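Local coordinates for hypothetical protein (Chromobacterium violaceum, PDB 2O3I) that is of unknown function but belongs to the S-methyl thiohydantoin desulfurase-like (DUF917) family, whose two-domain architecture it carries, at residues 11-16 with 224-229; 41-46 with 77-82; 301-306 with 375-380. The protein carries 2 engineered substitutions. All blocks are in the same frame, centred on the assembly; numbering follows the deposited sequence.

Interaction 1. Residues 11-16 with 224-229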
loop_
_atom_site.group_PDB
_atom_site.type_symbol
_atom_site.label_atom_id
_atom_site.label_comp_id
_atom_site.label_asym_id
_atom_site.label_seq_id
_atom_site.Cartn_x
_atom_site.Cartn_y
_atom_site.Cartn_z
ATOM N N GLU A 11 23.239 26.056 0.262
ATOM C CA GLU A 11 24.354 25.378 -0.396
ATOM C C GLU A 11 25.337 24.801 0.618
ATOM O O GLU A 11 25.719 23.633 0.522
ATOM C CB GLU A 11 25.069 26.330 -1.362
ATOM C CG GLU A 11 26.388 25.803 -1.911
ATOM C CD GLU A 11 26.252 24.511 -2.718
ATOM O OE1 GLU A 11 27.297 23.925 -3.068
ATOM O OE2 GLU A 11 25.118 24.080 -3.011
ATOM N N PRO A 12 25.773 25.609 1.599
ATOM C CA PRO A 12 26.714 25.034 2.567
ATOM C C PRO A 12 26.037 24.001 3.466
ATOM O O PRO A 12 26.662 23.036 3.913
ATOM C CB PRO A 12 27.203 26.257 3.348
ATOM C CG PRO A 12 26.065 27.219 3.247
ATOM C CD PRO A 12 25.629 27.062 1.802
ATOM N N LEU A 13 24.754 24.219 3.725
ATOM C CA LEU A 13 23.962 23.334 4.569
ATOM C C LEU A 13 23.864 21.934 3.979
ATOM O O LEU A 13 24.017 20.937 4.679
ATOM C CB LEU A 13 22.552 23.913 4.746
ATOM C CG LEU A 13 21.523 23.070 5.504
ATOM C CD1 LEU A 13 22.035 22.714 6.895
ATOM C CD2 LEU A 13 20.224 23.845 5.591
ATOM N N LEU A 14 23.596 21.861 2.684
ATOM C CA LEU A 14 23.469 20.571 2.041
ATOM C C LEU A 14 24.826 19.886 1.945
ATOM O O LEU A 14 24.906 18.666 2.049
ATOM C CB LEU A 14 22.817 20.731 0.662
ATOM C CG LEU A 14 23.476 21.591 -0.412
ATOM C CD1 LEU A 14 24.410 20.726 -1.267
ATOM C CD2 LEU A 14 22.373 22.210 -1.284
ATOM N N GLN A 15 25.886 20.673 1.773
ATOM C CA GLN A 15 27.239 20.124 1.680
ATOM C C GLN A 15 27.616 19.428 2.979
ATOM O O GLN A 15 28.070 18.280 2.977
ATOM C CB GLN A 15 28.263 21.227 1.412
ATOM C CG GLN A 15 28.183 21.868 0.038
ATOM C CD GLN A 15 29.504 21.798 -0.708
ATOM O OE1 GLN A 15 29.779 22.618 -1.583
ATOM N NE2 GLN A 15 30.322 20.805 -0.373
ATOM N N GLY A 16 27.426 20.145 4.085
ATOM C CA GLY A 16 27.751 19.604 5.390
ATOM C C GLY A 16 26.889 18.402 5.711
ATOM O O GLY A 16 27.388 17.398 6.216
ATOM N N GLY A 224 21.095 19.639 17.366
ATOM C CA GLY A 224 22.044 20.563 16.764
ATOM C C GLY A 224 22.643 20.032 15.479
ATOM O O GLY A 224 23.677 20.506 15.026
ATOM N N THR A 225 21.970 19.056 14.877
ATOM C CA THR A 225 22.451 18.435 13.648
ATOM C C THR A 225 22.355 19.339 12.428
ATOM O O THR A 225 23.165 19.234 11.506
ATOM C CB THR A 225 21.681 17.145 13.363
ATOM O OG1 THR A 225 20.284 17.444 13.221
ATOM C CG2 THR A 225 21.882 16.154 14.506
ATOM N N LEU A 226 21.370 20.229 12.412
ATOM C CA LEU A 226 21.237 21.125 11.278
ATOM C C LEU A 226 22.344 22.182 11.343
ATOM O O LEU A 226 23.041 22.416 10.351
ATOM C CB LEU A 226 19.850 21.780 11.263
ATOM C CG LEU A 226 19.467 22.517 9.972
ATOM C CD1 LEU A 226 17.961 22.613 9.872
ATOM C CD2 LEU A 226 20.114 23.899 9.927
ATOM N N SER A 227 22.521 22.805 12.505
ATOM C CA SER A 227 23.549 23.830 12.644
ATOM C C SER A 227 24.982 23.317 12.420
ATOM O O SER A 227 25.801 23.996 11.791
ATOM C CB SER A 227 23.427 24.525 14.005
ATOM O OG SER A 227 23.272 23.596 15.056
ATOM N N ARG A 228 25.297 22.125 12.917
ATOM C CA ARG A 228 26.639 21.605 12.702
ATOM C C ARG A 228 26.828 21.297 11.208
ATOM O O ARG A 228 27.926 21.414 10.675
ATOM C CB ARG A 228 26.889 20.350 13.543
ATOM C CG ARG A 228 26.108 19.160 13.096
ATOM C CD ARG A 228 26.753 17.859 13.539
ATOM N NE ARG A 228 26.163 16.774 12.769
ATOM C CZ ARG A 228 26.124 15.507 13.151
ATOM N NH1 ARG A 228 26.651 15.143 14.308
ATOM N NH2 ARG A 228 25.526 14.612 12.377
ATOM N N ALA A 229 25.756 20.907 10.531
ATOM C CA ALA A 229 25.848 20.629 9.101
ATOM C C ALA A 229 26.176 21.930 8.373
ATOM O O ALA A 229 26.961 21.937 7.424
ATOM C CB ALA A 229 24.535 20.061 8.579
#
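A helix-helix crossing packs Leu13 and Gly16 of helix 10-19 against Leu226 and Ala229 of helix 225-237, joining the N-terminal and C-terminal family regions of the S-Me-THD-like fold. The axes of the short segments 11-16 and 225-229 pass 8.6 Å apart at 105°, so the two helices touch over a brief stretch. The evidence for a close backbone approach is the pair Gly16 and Ala229, whose CA atoms lie only 4.3 Å apart; with no side chain on Gly16, the carbonyl end of Ala229 can sit directly against the first helix. Beside this point Leu13 supplies the apolar part. Its CG stands anti to the backbone N (chi1 175°), which carries the branch across the gap, and CD1 does the touching: it lies 3.8 Å from Leu226 CD2 and 4.0 Å from Ala229 CB. The same methyl also rests 3.6 Å from Leu226 O, a carbonyl oxygen of the second helix, so one carbon meets two side chains and a backbone group. All five touching residues are buried, and no classical hydrogen bond crosses between the segments. Elsewhere, Pro12 leans on Leu230 and Arg234 farther along helix 225-237, while Leu226 also touches Phe114 of helix 111-124. At the start of the second helix, Thr225 OG1 bonds to Asp132 and Ser227 OG to Asp130. The polar element of the crossing is a CA-H...O contact from Gly16 CA to Ala229 O, 3.2 Å long and nearly straight, with 166° at the hydrogen.

Interaction 2. Residues 41-46 with 77-82; sequences GDYYPT and VQWPNG
Tyr43 reaches Trp79 and Asn81 with one extended side chain. Its CG is anti to the backbone N (chi1 -166°), which lays the ring alongside the indole and carries the hydroxyl on to the start of helix 81-96. Trp79 CE3 sits over one face of the tyrosine ring, displaced toward the rim, 3.7 Å from Tyr43 CG. The planes of the Tyr43 ring and the indole six-membered ring are inclined at 44°, too oblique for a stack. Tyr43 OH donates to Asn81 OD1 at 2.8 Å, in the carbonyl plane with a C=O...donor angle of 153°, and the ring and amide are nearly coplanar. Asn81 ND2 bonds to Glu161 O, so both ends of the amide are held. Tyr43, Tyr44 and Trp79 form an aromatic cluster between the loop after helix 28-35 and the turn leading into helix 81-96, where Pro80 centres an inverse gamma turn. Tyr44 holds CG beside its backbone N, which brings its ring rim to rim with the indole, with CE1 3.7 Å from Trp79 CZ3. One water accepts from Tyr44 OH at 2.8 Å and donates to Gln78 O at 2.9 Å.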
loop_
_atom_site.group_PDB
_atom_site.type_symbol
_atom_site.label_atom_id
_atom_site.label_comp_id
_atom_site.label_asym_id
_atom_site.label_seq_id
_atom_site.Cartn_x
_atom_site.Cartn_y
_atom_site.Cartn_z
ATOM N N GLY A 41 8.573 35.080 -3.164
ATOM C CA GLY A 41 7.784 35.271 -4.363
ATOM C C GLY A 41 6.395 34.693 -4.211
ATOM O O GLY A 41 5.847 34.640 -3.109
ATOM N N ASP A 42 5.815 34.259 -5.321
ATOM C CA ASP A 42 4.484 33.676 -5.295
ATOM C C ASP A 42 4.503 32.390 -4.473
ATOM O O ASP A 42 3.750 32.250 -3.513
ATOM C CB ASP A 42 4.008 33.362 -6.713
ATOM C CG ASP A 42 2.546 32.967 -6.757
ATOM O OD1 ASP A 42 2.196 32.056 -7.533
ATOM O OD2 ASP A 42 1.743 33.576 -6.020
ATOM N N TYR A 43 5.377 31.458 -4.848
ATOM C CA TYR A 43 5.472 30.177 -4.152
ATOM C C TYR A 43 5.960 30.298 -2.697
ATOM O O TYR A 43 5.295 29.809 -1.788
ATOM C CB TYR A 43 6.365 29.217 -4.946
ATOM C CG TYR A 43 6.277 27.764 -4.506
ATOM C CD1 TYR A 43 7.021 27.291 -3.417
ATOM C CD2 TYR A 43 5.456 26.857 -5.188
ATOM C CE1 TYR A 43 6.953 25.949 -3.026
ATOM C CE2 TYR A 43 5.377 25.515 -4.800
ATOM C CZ TYR A 43 6.131 25.070 -3.724
ATOM O OH TYR A 43 6.075 23.750 -3.358
ATOM N N TYR A 44 7.103 30.946 -2.474
ATOM C CA TYR A 44 7.627 31.110 -1.116
ATOM C C TYR A 44 7.335 32.507 -0.576
ATOM O O TYR A 44 7.959 33.485 -0.986
ATOM C CB TYR A 44 9.139 30.861 -1.082
ATOM C CG TYR A 44 9.546 29.447 -1.427
ATOM C CD1 TYR A 44 10.124 29.150 -2.665
ATOM C CD2 TYR A 44 9.349 28.400 -0.518
ATOM C CE1 TYR A 44 10.502 27.844 -2.991
ATOM C CE2 TYR A 44 9.720 27.091 -0.834
ATOM C CZ TYR A 44 10.295 26.825 -2.076
ATOM O OH TYR A 44 10.633 25.541 -2.415
ATOM N N PRO A 45 6.385 32.620 0.365
ATOM C CA PRO A 45 6.054 33.937 0.919
ATOM C C PRO A 45 7.183 34.555 1.743
ATOM O O PRO A 45 7.122 35.722 2.114
ATOM C CB PRO A 45 4.799 33.657 1.743
ATOM C CG PRO A 45 5.052 32.262 2.243
ATOM C CD PRO A 45 5.602 31.558 1.023
ATOM N N THR A 46 8.221 33.776 2.025
ATOM C CA THR A 46 9.333 34.306 2.792
ATOM C C THR A 46 10.681 33.756 2.334
ATOM O O THR A 46 10.779 32.649 1.800
ATOM C CB THR A 46 9.129 34.074 4.314
ATOM O OG1 THR A 46 10.183 34.716 5.031
ATOM C CG2 THR A 46 9.117 32.599 4.651
ATOM N N VAL A 77 12.710 17.053 -9.562
ATOM C CA VAL A 77 11.881 18.010 -8.849
ATOM C C VAL A 77 12.521 19.394 -8.762
ATOM O O VAL A 77 13.732 19.518 -8.600
ATOM C CB VAL A 77 11.581 17.499 -7.432
ATOM C CG1 VAL A 77 10.694 18.478 -6.703
ATOM C CG2 VAL A 77 10.906 16.140 -7.514
ATOM N N GLN A 78 11.686 20.424 -8.885
ATOM C CA GLN A 78 12.115 21.818 -8.814
ATOM C C GLN A 78 11.542 22.473 -7.557
ATOM O O GLN A 78 12.199 23.288 -6.915
ATOM C CB GLN A 78 11.634 22.593 -10.041
ATOM C CG GLN A 78 12.331 22.252 -11.344
ATOM C CD GLN A 78 13.802 22.612 -11.325
ATOM O OE1 GLN A 78 14.637 21.837 -10.854
ATOM N NE2 GLN A 78 14.128 23.802 -11.826
ATOM N N TRP A 79 10.301 22.123 -7.226
ATOM C CA TRP A 79 9.632 22.651 -6.035
ATOM C C TRP A 79 9.140 21.459 -5.210
ATOM O O TRP A 79 8.750 20.438 -5.764
ATOM C CB TRP A 79 8.454 23.551 -6.431
ATOM C CG TRP A 79 8.787 24.499 -7.551
ATOM C CD1 TRP A 79 8.848 24.207 -8.885
ATOM C CD2 TRP A 79 9.149 25.877 -7.428
ATOM N NE1 TRP A 79 9.225 25.315 -9.600
ATOM C CE2 TRP A 79 9.418 26.356 -8.732
ATOM C CE3 TRP A 79 9.274 26.755 -6.344
ATOM C CZ2 TRP A 79 9.803 27.674 -8.982
ATOM C CZ3 TRP A 79 9.659 28.065 -6.591
ATOM C CH2 TRP A 79 9.920 28.512 -7.902
ATOM N N PRO A 80 9.164 21.569 -3.875
ATOM C CA PRO A 80 8.716 20.464 -3.023
ATOM C C PRO A 80 7.204 20.373 -2.828
ATOM O O PRO A 80 6.716 20.404 -1.698
ATOM C CB PRO A 80 9.443 20.744 -1.716
ATOM C CG PRO A 80 9.385 22.234 -1.646
ATOM C CD PRO A 80 9.728 22.664 -3.065
ATOM N N ASN A 81 6.463 20.256 -3.925
ATOM C CA ASN A 81 5.010 20.169 -3.835
ATOM C C ASN A 81 4.540 18.997 -2.978
ATOM O O ASN A 81 3.644 19.152 -2.148
ATOM C CB ASN A 81 4.385 20.071 -5.232
ATOM C CG ASN A 81 4.409 21.393 -5.976
ATOM O OD1 ASN A 81 4.847 22.411 -5.437
ATOM N ND2 ASN A 81 3.931 21.385 -7.218
ATOM N N GLY A 82 5.144 17.831 -3.175
ATOM C CA GLY A 82 4.756 16.662 -2.400
ATOM C C GLY A 82 4.867 16.864 -0.896
ATOM O O GLY A 82 3.878 16.705 -0.181
HETATM O O HOH W 1 12.271 25.216 -4.686
#

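Interaction 3. Residues 301-306 with 375-380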
loop_
_atom_site.group_PDB
_atom_site.type_symbol
_atom_site.label_atom_id
_atom_site.label_comp_id
_atom_site.label_asym_id
_atom_site.label_seq_id
_atom_site.Cartn_x
_atom_site.Cartn_y
_atom_site.Cartn_z
ATOM N N SER A 301 26.104 4.214 3.333
ATOM C CA SER A 301 27.231 3.312 3.463
ATOM C C SER A 301 27.055 2.657 4.832
ATOM O O SER A 301 26.788 3.339 5.818
ATOM C CB SER A 301 28.541 4.093 3.391
ATOM O OG SER A 301 28.692 4.660 2.102
ATOM N N LEU A 302 27.201 1.339 4.887
ATOM C CA LEU A 302 27.004 0.604 6.128
ATOM C C LEU A 302 28.229 -0.160 6.634
ATOM O O LEU A 302 28.368 -0.398 7.834
ATOM C CB LEU A 302 25.827 -0.356 5.948
ATOM C CG LEU A 302 24.511 0.337 5.579
ATOM C CD1 LEU A 302 23.513 -0.684 5.059
ATOM C CD2 LEU A 302 23.957 1.073 6.797
ATOM N N LEU A 303 29.106 -0.555 5.719
ATOM C CA LEU A 303 30.312 -1.274 6.089
ATOM C C LEU A 303 31.498 -0.883 5.217
ATOM O O LEU A 303 31.333 -0.459 4.071
ATOM C CB LEU A 303 30.109 -2.783 5.964
ATOM C CG LEU A 303 28.975 -3.470 6.721
ATOM C CD1 LEU A 303 27.686 -3.383 5.918
ATOM C CD2 LEU A 303 29.354 -4.928 6.942
ATOM N N ALA A 304 32.692 -1.034 5.779
ATOM C CA ALA A 304 33.936 -0.748 5.080
ATOM C C ALA A 304 34.844 -1.953 5.318
ATOM O O ALA A 304 35.149 -2.299 6.464
ATOM C CB ALA A 304 34.580 0.527 5.627
ATOM N N TRP A 305 35.263 -2.595 4.231
ATOM C CA TRP A 305 36.112 -3.776 4.320
ATOM C C TRP A 305 37.494 -3.614 3.712
ATOM O O TRP A 305 37.639 -3.111 2.598
ATOM C CB TRP A 305 35.456 -4.976 3.629
ATOM C CG TRP A 305 34.358 -5.661 4.388
ATOM C CD1 TRP A 305 33.010 -5.464 4.250
ATOM C CD2 TRP A 305 34.515 -6.689 5.373
ATOM N NE1 TRP A 305 32.320 -6.311 5.088
ATOM C CE2 TRP A 305 33.220 -7.073 5.788
ATOM C CE3 TRP A 305 35.626 -7.327 5.944
ATOM C CZ2 TRP A 305 33.005 -8.066 6.751
ATOM C CZ3 TRP A 305 35.412 -8.314 6.900
ATOM C CH2 TRP A 305 34.112 -8.673 7.293
ATOM N N ASP A 306 38.503 -4.055 4.457
ATOM C CA ASP A 306 39.880 -4.042 3.984
ATOM C C ASP A 306 40.143 -5.500 3.611
ATOM O O ASP A 306 40.034 -6.386 4.454
ATOM C CB ASP A 306 40.850 -3.615 5.090
ATOM C CG ASP A 306 42.303 -3.629 4.627
ATOM O OD1 ASP A 306 42.752 -4.661 4.082
ATOM O OD2 ASP A 306 42.999 -2.607 4.813
ATOM N N ASP A 375 20.317 -5.866 12.810
ATOM C CA ASP A 375 19.448 -6.596 11.897
ATOM C C ASP A 375 19.740 -6.208 10.447
ATOM O O ASP A 375 19.890 -7.070 9.584
ATOM C CB ASP A 375 17.978 -6.298 12.211
ATOM C CG ASP A 375 17.529 -6.891 13.532
ATOM O OD1 ASP A 375 16.406 -6.574 13.979
ATOM O OD2 ASP A 375 18.291 -7.679 14.128
ATOM N N GLU A 376 19.815 -4.909 10.182
ATOM C CA GLU A 376 20.069 -4.431 8.829
ATOM C C GLU A 376 21.407 -4.963 8.328
ATOM O O GLU A 376 21.507 -5.471 7.209
ATOM C CB GLU A 376 20.066 -2.901 8.797
ATOM C CG GLU A 376 20.306 -2.299 7.415
ATOM C CD GLU A 376 19.091 -2.383 6.504
ATOM O OE1 GLU A 376 19.219 -2.036 5.309
ATOM O OE2 GLU A 376 18.008 -2.788 6.981
ATOM N N LEU A 377 22.429 -4.853 9.167
ATOM C CA LEU A 377 23.758 -5.333 8.815
ATOM C C LEU A 377 23.764 -6.847 8.618
ATOM O O LEU A 377 24.514 -7.366 7.793
ATOM C CB LEU A 377 24.749 -4.953 9.912
ATOM C CG LEU A 377 24.940 -3.450 10.108
ATOM C CD1 LEU A 377 25.501 -3.192 11.494
ATOM C CD2 LEU A 377 25.859 -2.898 9.036
ATOM N N ALA A 378 22.935 -7.547 9.387
ATOM C CA ALA A 378 22.839 -9.001 9.289
ATOM C C ALA A 378 22.409 -9.381 7.874
ATOM O O ALA A 378 22.915 -10.338 7.291
ATOM C CB ALA A 378 21.830 -9.529 10.306
ATOM N N GLN A 379 21.470 -8.619 7.328
ATOM C CA GLN A 379 20.976 -8.868 5.983
ATOM C C GLN A 379 22.112 -8.685 4.982
ATOM O O GLN A 379 22.103 -9.280 3.909
ATOM C CB GLN A 379 19.836 -7.904 5.658
ATOM C CG GLN A 379 18.656 -8.006 6.611
ATOM C CD GLN A 379 17.688 -6.839 6.466
ATOM O OE1 GLN A 379 16.628 -6.811 7.104
ATOM N NE2 GLN A 379 18.053 -5.864 5.632
ATOM N N LEU A 380 23.087 -7.855 5.339
ATOM C CA LEU A 380 24.233 -7.615 4.472
ATOM C C LEU A 380 25.403 -8.538 4.805
ATOM O O LEU A 380 26.549 -8.264 4.436
ATOM C CB LEU A 380 24.687 -6.156 4.559
ATOM C CG LEU A 380 23.890 -5.131 3.750
ATOM C CD1 LEU A 380 22.556 -4.837 4.424
ATOM C CD2 LEU A 380 24.714 -3.860 3.630
#
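Leu302 and Leu303 both turn CG beside the backbone N and anti to the carbonyl carbon (chi1 -59° and -56°), sending two neighbouring strand side chains toward segment 375-380. Leu377 of helix 367-379 and Leu380, just past residue 379, meet them, each through CD2. Leu377 CD2 lies 3.6 Å from Leu303 CD1 and 4.0 Å from Leu302 CB, placing one methyl against both strand residues; it also touches Leu302 O at 3.7 Å. Leu380 CD2 is similarly shared, 3.7 Å from Leu302 CD1 and 3.8 Å from Leu303 CD1, and its side chain crosses that of Leu302 at about a right angle. That consecutive residues on a strand both point toward the helix is explained by a classic beta bulge: Leu302 and Leu303 both face Leu296 of the adjoining antiparallel strand 292-297. The segment axes approach to 9.6 Å at 56°, so segment 375-379 runs slanted to the strand. Nearby, Leu303 also packs on Tyr382, and Glu376 on Pro139 and Met143. No hydrogen bond joins the two segments; their attachment here is through apolar packing, and the four leucines meet through non-directional methyl contacts.

The centre of interaction 1 lies about 11 Å from the centre of the chain, those of interactions 3 and 2 about 18 and 21 Å. Interactions 1 and 3 are buried and have no classical hydrogen bond between their segments: one crosses two helices, the other sets a helix on an antiparallel sheet. Interaction 2 is partly buried and differs in kind, adding a direct hydrogen bond and a water bridge to aromatic packing. Along the chain it is nested within the loop closed by interaction 1, while interaction 3 follows in series. Helix 111-124 borders both interactions 1 and 2. Interactions 2 and 3 are farthest apart, their centres about 38 Å from each other.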